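Local coordinates for protein putative methylthioribose-1-phosphate isomerase (Archaeoglobus fulgidus, PDB 1T5O) that probably catalyses the isomerisation of 5-methylthioribose 1-phosphate to 5-methylthioribulose 1-phosphate, a reaction belonging to methionine biosynthesis, at residues L42-G46 / A47-E51; P89-V92 / N93-V96; L159-D163 / W164-L168. One frame throughout, in Å; residues are numbered along the deposited sequence.

Going along the chain from the N terminus, the three contacts come in series, none nested in or crossing another, and each is a local turn where a loop gives way to a helix. Interaction 1 closes the loop after helix 32-40 and starts helix 47-61; interaction 2 does the same between helix 70-85 and helix 92-105. Interaction 3 falls between strand 149-152 of the largely parallel sheet and helix 167-176. Interaction 1 touches both others: Ala-47 and Glu-51 pack on Asn-93 and Val-96 of interaction 2, while Pro-48 packs on Ala-160 and Thr-161 of interaction 3, and Arg-45 on Ala-160. Interactions 2 and 3 stay about 9 Å apart at their nearest atoms.

Interaction 1. Residues L42-G46 / A47-E51; sequences LAVRG and APALE
The carbonyl oxygen of Gly-46 takes the hydrogen bond that starts the helix: Leu-50 N reaches Gly-46 O at 2.9 Å. Leu-50 also shelters that oxygen. Its CG sits beside its own backbone N (chi1 -75°) and flanks that bond, with Leu-50 CG 3.5 Å from Gly-46 O. Ala-49 points back at the loop, its CB 3.1 Å from Arg-45 O, and beyond that it meets Val-44, whose CG1 branch lies 4.0 Å from Ala-49 CB. Gly-46 is the N-cap, and its phi of 103° lies in a region that glycine readily adopts. Pro-48, in the first turn, sets its ring against the carbonyl of the cap residue, with Pro-48 CD 3.6 Å from Gly-46 C. Arg-45 points away from the helix; its NH1 bonds to Gln-17 OE1 and Asn-155 OD1, and the side chain also packs on Ala-160. Arg-45, Gly-46 and Ala-47 are predicted to bind substrate, so this glycine-capped helix start probably forms part of the wall of the isomerase active site.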
# COMPACT_ATOMS: atom_id res chain seq x y z
N LEU A 42 -10.87 -0.69 -18.60
CA LEU A 42 -10.97 0.39 -17.63
C LEU A 42 -10.52 1.71 -18.25
O LEU A 42 -10.00 2.60 -17.55
CB LEU A 42 -10.14 0.09 -16.36
CG LEU A 42 -10.44 -1.22 -15.62
CD1 LEU A 42 -9.59 -1.27 -14.34
CD2 LEU A 42 -11.94 -1.31 -15.26
N ALA A 43 -10.67 1.86 -19.56
CA ALA A 43 -10.31 3.12 -20.20
C ALA A 43 -11.38 4.13 -19.75
O ALA A 43 -11.14 5.33 -19.68
CB ALA A 43 -10.30 2.99 -21.72
N VAL A 44 -12.58 3.61 -19.46
CA VAL A 44 -13.69 4.41 -18.94
C VAL A 44 -13.98 3.72 -17.63
O VAL A 44 -14.00 2.50 -17.57
CB VAL A 44 -15.00 4.28 -19.71
CG1 VAL A 44 -15.75 5.61 -19.63
CG2 VAL A 44 -14.77 3.81 -21.11
N ARG A 45 -14.23 4.50 -16.58
CA ARG A 45 -14.52 3.92 -15.27
C ARG A 45 -15.23 4.95 -14.42
O ARG A 45 -15.17 6.15 -14.71
CB ARG A 45 -13.21 3.51 -14.58
CG ARG A 45 -12.09 4.50 -14.80
CD ARG A 45 -10.99 4.23 -13.81
NE ARG A 45 -11.39 4.58 -12.45
CZ ARG A 45 -11.49 5.82 -12.00
NH1 ARG A 45 -11.21 6.84 -12.80
NH2 ARG A 45 -11.85 6.05 -10.74
N GLY A 46 -15.88 4.49 -13.36
CA GLY A 46 -16.64 5.38 -12.50
C GLY A 46 -18.09 5.17 -12.88
O GLY A 46 -18.43 5.13 -14.07
N ALA A 47 -18.96 5.01 -11.88
CA ALA A 47 -20.38 4.77 -12.13
C ALA A 47 -21.02 5.70 -13.17
O ALA A 47 -21.58 5.23 -14.17
CB ALA A 47 -21.16 4.85 -10.81
N PRO A 48 -20.96 7.03 -12.96
CA PRO A 48 -21.56 7.97 -13.92
C PRO A 48 -20.95 7.84 -15.31
O PRO A 48 -21.65 7.94 -16.31
CB PRO A 48 -21.27 9.33 -13.29
CG PRO A 48 -21.18 9.00 -11.84
CD PRO A 48 -20.38 7.76 -11.83
N ALA A 49 -19.64 7.64 -15.37
CA ALA A 49 -18.96 7.51 -16.65
C ALA A 49 -19.51 6.29 -17.37
O ALA A 49 -19.75 6.32 -18.59
CB ALA A 49 -17.46 7.34 -16.42
N LEU A 50 -19.75 5.23 -16.61
CA LEU A 50 -20.27 3.99 -17.19
C LEU A 50 -21.72 4.13 -17.58
O LEU A 50 -22.19 3.43 -18.49
CB LEU A 50 -20.10 2.83 -16.21
CG LEU A 50 -18.67 2.34 -16.12
CD1 LEU A 50 -18.59 1.23 -15.07
CD2 LEU A 50 -18.19 1.82 -17.49
N GLU A 51 -22.45 4.99 -16.87
CA GLU A 51 -23.85 5.19 -17.20
C GLU A 51 -23.88 5.92 -18.53
O GLU A 51 -24.64 5.56 -19.43
CB GLU A 51 -24.57 6.04 -16.15
CG GLU A 51 -26.07 6.11 -16.42
CD GLU A 51 -26.75 7.20 -15.64
OE1 GLU A 51 -26.05 7.98 -14.99
OE2 GLU A 51 -28.00 7.29 -15.69

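Interaction 2. Residues P89-V92 / N93-V96; sequences PTAV and NLFV
Ala-91 meets Leu-94 methyl to methylene on the inner side of the turn, and this is the tight part: Ala-91 CB is 3.5 Å from Leu-94 CB, closer than carbon atoms usually approach, and Leu-94 CD2 follows at 4.0 Å from the same Ala-91 CB. Leu-94 is buried here and also packs on Thr-87 and Arg-88, the latter a predicted substrate-binding residue.

Two backbone bonds hold the turn. Phe-95 N donates to Ala-91 O at 2.9 Å, and Val-96 N to Val-92 O at 2.8 Å. These are the i to i+4 bonds that open the alpha-helix 92-105. Ala-91 is the N-cap, and its methyl carries no polar atom that could cap the helix. Two side chains close in on the second of these acceptors: the CG2 branch of Val-96 stands beside its own backbone N, which brings it to 3.2 Å from Val-92 O, and Phe-95 CB lies 3.3 Å from Val-92 O.

The outer side is looser. Val-92 and Val-96 follow one another along the surface, with Val-92 CG1 and Val-96 CG2 4.4 Å apart, a slack contact beside the tight alanine-leucine pair. With CG anti to the backbone N (chi1 174°), the ring of Phe-95 swings away from the turn, leaving Val-92 O at its edge, near its plane. Phe-95 is exposed and touches a crystal neighbour. Asn-93 leaves on another side of the helix, where its side chain packs on Ala-47 of helix 47-61.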
# COMPACT_ATOMS: atom_id res chain seq x y z
N PRO A 89 -22.95 -7.70 -16.43
CA PRO A 89 -24.37 -7.79 -16.05
C PRO A 89 -24.70 -7.14 -14.72
O PRO A 89 -25.82 -6.69 -14.50
CB PRO A 89 -24.62 -9.30 -16.01
CG PRO A 89 -23.57 -9.87 -16.92
CD PRO A 89 -22.37 -9.05 -16.55
N THR A 90 -23.70 -7.08 -13.85
CA THR A 90 -23.81 -6.52 -12.52
C THR A 90 -23.64 -5.00 -12.42
O THR A 90 -23.85 -4.42 -11.35
CB THR A 90 -22.76 -7.18 -11.60
OG1 THR A 90 -21.45 -7.01 -12.17
CG2 THR A 90 -23.04 -8.66 -11.44
N ALA A 91 -23.23 -4.36 -13.51
CA ALA A 91 -23.04 -2.91 -13.49
C ALA A 91 -24.40 -2.21 -13.57
O ALA A 91 -24.97 -2.07 -14.65
CB ALA A 91 -22.16 -2.47 -14.65
N VAL A 92 -24.89 -1.77 -12.41
CA VAL A 92 -26.18 -1.10 -12.30
C VAL A 92 -26.26 0.17 -13.14
O VAL A 92 -27.28 0.44 -13.80
CB VAL A 92 -26.50 -0.74 -10.82
CG1 VAL A 92 -27.85 -0.02 -10.72
CG2 VAL A 92 -26.52 -2.01 -9.96
N ASN A 93 -25.19 0.97 -13.09
CA ASN A 93 -25.14 2.22 -13.84
C ASN A 93 -25.04 2.02 -15.33
O ASN A 93 -25.67 2.73 -16.11
CB ASN A 93 -23.97 3.04 -13.31
CG ASN A 93 -24.19 3.45 -11.88
OD1 ASN A 93 -24.98 4.33 -11.60
ND2 ASN A 93 -23.51 2.77 -10.96
N LEU A 94 -24.25 1.04 -15.73
CA LEU A 94 -24.12 0.72 -17.13
C LEU A 94 -25.50 0.26 -17.60
O LEU A 94 -25.94 0.60 -18.71
CB LEU A 94 -23.10 -0.40 -17.30
CG LEU A 94 -23.07 -1.14 -18.62
CD1 LEU A 94 -22.98 -0.16 -19.79
CD2 LEU A 94 -21.87 -2.08 -18.60
N PHE A 95 -26.19 -0.51 -16.75
CA PHE A 95 -27.52 -1.00 -17.06
C PHE A 95 -28.50 0.15 -17.19
O PHE A 95 -29.32 0.19 -18.11
CB PHE A 95 -28.03 -1.95 -15.96
CG PHE A 95 -29.46 -2.38 -16.13
CD1 PHE A 95 -29.78 -3.50 -16.88
CD2 PHE A 95 -30.50 -1.64 -15.57
CE1 PHE A 95 -31.12 -3.88 -17.08
CE2 PHE A 95 -31.83 -2.00 -15.75
CZ PHE A 95 -32.15 -3.12 -16.50
N VAL A 96 -28.44 1.10 -16.26
CA VAL A 96 -29.34 2.23 -16.29
C VAL A 96 -29.16 3.05 -17.57
O VAL A 96 -30.14 3.43 -18.22
CB VAL A 96 -29.13 3.12 -15.03
CG1 VAL A 96 -29.69 4.53 -15.25
CG2 VAL A 96 -29.81 2.46 -13.85

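Interaction 3. Residues L159-D163 / W164-L168; sequences LATVD and WGTAL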
# COMPACT_ATOMS: atom_id res chain seq x y z
N LEU A 159 -12.52 12.04 -13.62
CA LEU A 159 -12.28 10.97 -14.55
C LEU A 159 -13.32 9.86 -14.30
O LEU A 159 -13.77 9.20 -15.25
CB LEU A 159 -10.84 10.44 -14.40
CG LEU A 159 -9.76 11.42 -14.89
CD1 LEU A 159 -8.36 10.90 -14.54
CD2 LEU A 159 -9.90 11.63 -16.40
N ALA A 160 -13.73 9.72 -13.03
CA ALA A 160 -14.70 8.71 -12.60
C ALA A 160 -16.16 9.13 -12.86
O ALA A 160 -17.10 8.34 -12.68
CB ALA A 160 -14.50 8.43 -11.11
N THR A 161 -16.36 10.39 -13.24
CA THR A 161 -17.69 10.87 -13.54
C THR A 161 -17.61 11.48 -14.92
O THR A 161 -16.58 11.33 -15.58
CB THR A 161 -18.14 11.91 -12.49
OG1 THR A 161 -17.20 12.99 -12.45
CG2 THR A 161 -18.21 11.27 -11.12
N VAL A 162 -18.66 12.14 -15.38
CA VAL A 162 -18.62 12.79 -16.70
C VAL A 162 -17.73 14.02 -16.54
O VAL A 162 -16.89 14.32 -17.41
CB VAL A 162 -20.02 13.20 -17.19
CG1 VAL A 162 -19.90 14.08 -18.42
CG2 VAL A 162 -20.84 11.96 -17.54
N ASP A 163 -17.91 14.72 -15.42
CA ASP A 163 -17.10 15.89 -15.09
C ASP A 163 -17.28 16.32 -13.62
O ASP A 163 -18.24 15.92 -12.94
CB ASP A 163 -17.45 17.05 -16.04
CG ASP A 163 -16.30 18.05 -16.20
OD1 ASP A 163 -15.18 17.78 -15.71
OD2 ASP A 163 -16.52 19.11 -16.84
N TRP A 164 -16.34 17.14 -13.15
CA TRP A 164 -16.32 17.72 -11.80
C TRP A 164 -15.91 16.77 -10.68
O TRP A 164 -15.03 17.09 -9.87
CB TRP A 164 -17.67 18.35 -11.46
CG TRP A 164 -17.54 19.46 -10.43
CD1 TRP A 164 -17.94 19.42 -9.12
CD2 TRP A 164 -16.97 20.76 -10.64
NE1 TRP A 164 -17.66 20.62 -8.51
CE2 TRP A 164 -17.06 21.46 -9.42
CE3 TRP A 164 -16.39 21.40 -11.75
CZ2 TRP A 164 -16.60 22.78 -9.28
CZ3 TRP A 164 -15.93 22.71 -11.61
CH2 TRP A 164 -16.03 23.38 -10.38
N GLY A 165 -16.56 15.61 -10.63
CA GLY A 165 -16.27 14.61 -9.63
C GLY A 165 -17.16 14.64 -8.39
O GLY A 165 -17.95 15.56 -8.21
N THR A 166 -17.04 13.63 -7.54
CA THR A 166 -17.83 13.62 -6.31
C THR A 166 -16.95 14.17 -5.18
O THR A 166 -17.04 15.34 -4.85
CB THR A 166 -18.33 12.21 -5.99
OG1 THR A 166 -17.21 11.31 -5.98
CG2 THR A 166 -19.33 11.76 -7.04
N ALA A 167 -16.08 13.35 -4.59
CA ALA A 167 -15.20 13.85 -3.51
C ALA A 167 -14.26 14.99 -3.96
O ALA A 167 -14.07 15.98 -3.24
CB ALA A 167 -14.36 12.67 -2.92
N LEU A 168 -13.66 14.84 -5.13
CA LEU A 168 -12.77 15.86 -5.68
C LEU A 168 -13.62 17.02 -6.25
O LEU A 168 -13.11 18.13 -6.47
CB LEU A 168 -11.85 15.25 -6.77
CG LEU A 168 -10.94 14.11 -6.22
CD1 LEU A 168 -9.92 13.70 -7.30
CD2 LEU A 168 -10.17 14.60 -4.94
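Between Asp-163 and Gly-165 the chain makes a tight reversal about Trp-164, whose positive phi of 75° and psi of -51° let Gly-165 N bond back to Asp-163 O at 2.9 Å. The donor approaches from above the carbonyl plane, not along a lone pair, as so small a ring requires. Asp-163 folds its side chain onto the same bend: CG stands opposite the backbone N (chi1 -155°), beside its carbonyl carbon, which puts OD1 where it takes a weak hydrogen bond from Trp-164 N at 2.9 Å. Asp-163 O has a second partner in Asn-133 ND2 of helix 111-141. This is a classic gamma turn, placed in the loop that leads from strand 149-152 into helix 167-176. The positive phi presses Trp-164 CB against Asp-163 O, 2.9 Å away, and the indole leaves the turn, its NE1 bonded to Ser-173 OG of that helix. Gly-165 lies against Thr-161; its positive phi suits a residue without a side chain. The hydroxyl OG1 of Thr-161 comes to 3.4 Å from Gly-165 CA and is hydrogen-bonded to Gly-157 O; CG2 of Thr-161 faces Thr-166 CG2 more loosely, at 4.3 Å. Thr-166 is the N-cap of helix 167-176, though its side chain makes no capping bond.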